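Local coordinates for protein PrgB (Enterococcus faecalis, PDB 6EVU) that promotes cell aggregation, biofilm formation and conjugation by binding and compacting DNA, this chain being its adhesin domain, at residues A[112-117]-A[129-134]. Sequence-based numbering, arbitrary orientation.
Sequences VTYTGL and AEFVYE
Strands 110-115 and 124-137, adjacent and antiparallel in the larger sheet of the glucan-binding protein C-like region of this antigen I/II family adhesin, pair here, with V112 and Y114 facing F131 and A129 as hydrogen-bonded pairs and T113 facing E130 as the non-hydrogen-bonded pair between them. Each hydrogen-bonded pair is joined by two backbone hydrogen bonds: V112 N to F131 O and F131 N to V112 O, each 2.8 Å, then Y114 N to A129 O and the slightly longer A129 N to Y114 O at 3.0 Å. On the buried face, the Y114 ring turns its CD2–CE2 edge toward one face of the F131 ring, an edge-to-face pair with planes at 76° and CE2 3.8 Å from F131 CD1. With CG anti to the carbonyl carbon (chi1 -66°), Y114 stands off the sheet and leans toward V112 and Y133; its OH is hydrogen-bonded to S150 O and accepts from a water also hydrogen-bonded to Y133 OH. V112 CG2 rests 3.8 Å from Y133 CE1, while L117 CD1, past G116, comes 3.9 Å from A129 CB. Across the other, partly exposed face, T113 and E130 run side by side; a water bridges T113 OG1 and E130 OE2, donating to the carboxylate at 2.7 Å. Strand 42-47 flanks strand 110-115, I43 touching V112 and Y114, whereas strand 169-179 borders strand 124-137, where L173 and I175 pack on F131 and R172 forms a salt bridge with E134.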
ATOM      1  N   VAL A 112       4.974  -4.888  13.007  1.00 23.35           N
ATOM      2  CA  VAL A 112       6.046  -3.889  12.994  1.00 27.74           C
ATOM      3  C   VAL A 112       5.647  -2.768  13.948  1.00 25.00           C
ATOM      4  O   VAL A 112       4.645  -2.090  13.731  1.00 28.55           O
ATOM      5  CB  VAL A 112       6.245  -3.341  11.567  1.00 23.10           C
ATOM      6  CG1 VAL A 112       7.354  -2.241  11.537  1.00 26.26           C
ATOM      7  CG2 VAL A 112       6.476  -4.473  10.553  1.00 25.72           C
ATOM      8  N   THR A 113       6.435  -2.534  14.986  1.00 25.40           N
ATOM      9  CA  THR A 113       6.125  -1.485  15.951  1.00 28.96           C
ATOM     10  C   THR A 113       7.012  -0.267  15.711  1.00 32.37           C
ATOM     11  O   THR A 113       8.230  -0.388  15.614  1.00 37.21           O
ATOM     12  CB  THR A 113       6.329  -2.017  17.367  1.00 30.74           C
ATOM     13  OG1 THR A 113       5.440  -3.132  17.581  1.00 33.22           O
ATOM     14  CG2 THR A 113       6.026  -0.940  18.386  1.00 36.00           C
ATOM     15  N   TYR A 114       6.396   0.898  15.615  1.00 30.79           N
ATOM     16  CA  TYR A 114       7.111   2.173  15.588  1.00 32.04           C
ATOM     17  C   TYR A 114       6.994   2.833  16.946  1.00 34.18           C
ATOM     18  O   TYR A 114       5.900   2.884  17.530  1.00 32.92           O
ATOM     19  CB  TYR A 114       6.536   3.123  14.533  1.00 32.11           C
ATOM     20  CG  TYR A 114       6.747   2.636  13.106  1.00 27.29           C
ATOM     21  CD1 TYR A 114       7.899   3.004  12.434  1.00 30.84           C
ATOM     22  CD2 TYR A 114       5.777   1.889  12.442  1.00 30.00           C
ATOM     23  CE1 TYR A 114       8.133   2.573  11.147  1.00 28.71           C
ATOM     24  CE2 TYR A 114       5.980   1.455  11.128  1.00 26.39           C
ATOM     25  CZ  TYR A 114       7.177   1.793  10.486  1.00 26.50           C
ATOM     26  OH  TYR A 114       7.457   1.412   9.180  1.00 29.23           O
ATOM     27  N   THR A 115       8.113   3.397  17.440  1.00 36.57           N
ATOM     28  CA  THR A 115       8.048   4.284  18.597  1.00 38.20           C
ATOM     29  C   THR A 115       8.619   5.645  18.220  1.00 41.11           C
ATOM     30  O   THR A 115       9.125   5.851  17.111  1.00 37.40           O
ATOM     31  CB  THR A 115       8.825   3.713  19.788  1.00 43.46           C
ATOM     32  OG1 THR A 115      10.168   3.459  19.358  1.00 39.64           O
ATOM     33  CG2 THR A 115       8.212   2.407  20.221  1.00 42.54           C
ATOM     34  N   GLY A 116       8.501   6.577  19.145  1.00 43.71           N
ATOM     35  CA  GLY A 116       9.027   7.909  18.940  1.00 45.50           C
ATOM     36  C   GLY A 116       8.269   8.746  17.943  1.00 39.34           C
ATOM     37  O   GLY A 116       8.882   9.562  17.254  1.00 41.99           O
ATOM     38  N   LEU A 117       6.955   8.571  17.835  1.00 39.24           N
ATOM     39  CA  LEU A 117       6.149   9.356  16.911  1.00 35.85           C
ATOM     40  C   LEU A 117       5.595  10.622  17.553  1.00 41.90           C
ATOM     41  O   LEU A 117       5.463  10.735  18.773  1.00 42.56           O
ATOM     42  CB  LEU A 117       4.950   8.539  16.427  1.00 33.60           C
ATOM     43  CG  LEU A 117       5.264   7.180  15.836  1.00 32.26           C
ATOM     44  CD1 LEU A 117       3.943   6.420  15.509  1.00 32.13           C
ATOM     45  CD2 LEU A 117       6.129   7.345  14.630  1.00 38.52           C
ATOM     46  N   ALA A 129       2.922   3.156  17.116  1.00 31.48           N
ATOM     47  CA  ALA A 129       1.964   2.462  16.256  1.00 31.79           C
ATOM     48  C   ALA A 129       2.431   1.040  15.962  1.00 32.27           C
ATOM     49  O   ALA A 129       3.618   0.755  15.935  1.00 32.55           O
ATOM     50  CB  ALA A 129       1.755   3.238  14.940  1.00 32.62           C
ATOM     51  N   GLU A 130       1.464   0.143  15.787  1.00 28.59           N
ATOM     52  CA  GLU A 130       1.694  -1.230  15.333  1.00 26.55           C
ATOM     53  C   GLU A 130       1.100  -1.387  13.956  1.00 28.73           C
ATOM     54  O   GLU A 130      -0.094  -1.152  13.772  1.00 28.96           O
ATOM     55  CB  GLU A 130       1.037  -2.229  16.283  1.00 28.43           C
ATOM     56  CG  GLU A 130       1.802  -2.333  17.586  1.00 31.81           C
ATOM     57  CD  GLU A 130       1.105  -3.191  18.638  1.00 34.41           C
ATOM     58  OE1 GLU A 130      -0.083  -3.532  18.446  1.00 34.34           O
ATOM     59  OE2 GLU A 130       1.738  -3.504  19.680  1.00 38.31           O
ATOM     60  N   PHE A 131       1.947  -1.723  12.970  1.00 24.03           N
ATOM     61  CA  PHE A 131       1.487  -2.059  11.621  1.00 27.01           C
ATOM     62  C   PHE A 131       1.577  -3.576  11.478  1.00 25.01           C
ATOM     63  O   PHE A 131       2.675  -4.120  11.509  1.00 25.02           O
ATOM     64  CB  PHE A 131       2.417  -1.387  10.611  1.00 25.28           C
ATOM     65  CG  PHE A 131       2.186   0.101  10.438  1.00 23.75           C
ATOM     66  CD1 PHE A 131       2.192   0.993  11.515  1.00 27.95           C
ATOM     67  CD2 PHE A 131       1.937   0.587   9.151  1.00 26.03           C
ATOM     68  CE1 PHE A 131       1.941   2.375  11.296  1.00 30.41           C
ATOM     69  CE2 PHE A 131       1.663   1.967   8.950  1.00 24.94           C
ATOM     70  CZ  PHE A 131       1.715   2.822  10.015  1.00 26.88           C
ATOM     71  N   VAL A 132       0.444  -4.258  11.317  1.00 23.68           N
ATOM     72  CA  VAL A 132       0.408  -5.715  11.193  1.00 22.21           C
ATOM     73  C   VAL A 132       0.139  -6.083   9.754  1.00 20.73           C
ATOM     74  O   VAL A 132      -0.903  -5.726   9.179  1.00 25.54           O
ATOM     75  CB  VAL A 132      -0.656  -6.328  12.106  1.00 24.62           C
ATOM     76  CG1 VAL A 132      -0.695  -7.863  11.907  1.00 27.82           C
ATOM     77  CG2 VAL A 132      -0.359  -5.881  13.561  1.00 26.82           C
ATOM     78  N   TYR A 133       1.106  -6.786   9.161  1.00 20.77           N
ATOM     79  CA  TYR A 133       1.072  -7.238   7.768  1.00 22.71           C
ATOM     80  C   TYR A 133       0.807  -8.729   7.722  1.00 23.43           C
ATOM     81  O   TYR A 133       1.460  -9.481   8.420  1.00 25.28           O
ATOM     82  CB  TYR A 133       2.427  -6.985   7.120  1.00 21.28           C
ATOM     83  CG  TYR A 133       2.770  -5.524   7.062  1.00 20.95           C
ATOM     84  CD1 TYR A 133       3.460  -4.878   8.113  1.00 21.65           C
ATOM     85  CD2 TYR A 133       2.471  -4.795   5.892  1.00 21.92           C
ATOM     86  CE1 TYR A 133       3.819  -3.501   7.984  1.00 23.16           C
ATOM     87  CE2 TYR A 133       2.806  -3.449   5.810  1.00 21.41           C
ATOM     88  CZ  TYR A 133       3.472  -2.846   6.839  1.00 21.93           C
ATOM     89  OH  TYR A 133       3.854  -1.533   6.829  1.00 24.74           O
ATOM     90  N   GLU A 134      -0.145  -9.140   6.877  1.00 22.26           N
ATOM     91  CA  GLU A 134      -0.422 -10.547   6.723  1.00 21.61           C
ATOM     92  C   GLU A 134      -0.550 -10.845   5.248  1.00 27.27           C
ATOM     93  O   GLU A 134      -1.428 -10.292   4.578  1.00 25.54           O
ATOM     94  CB  GLU A 134      -1.686 -10.961   7.492  1.00 23.77           C
ATOM     95  CG  GLU A 134      -1.811 -12.451   7.475  1.00 34.03           C
ATOM     96  CD  GLU A 134      -2.871 -12.988   8.413  1.00 35.54           C
ATOM     97  OE1 GLU A 134      -3.425 -12.241   9.290  1.00 37.67           O
ATOM     98  OE2 GLU A 134      -3.152 -14.220   8.267  1.00 38.14           O
TER
HETATM   99  O   HOH W   1       4.419  -3.658  19.988  1.00 41.76           O
HETATM  100  O   HOH W   2       6.274  -0.712   7.868  1.00 27.77           O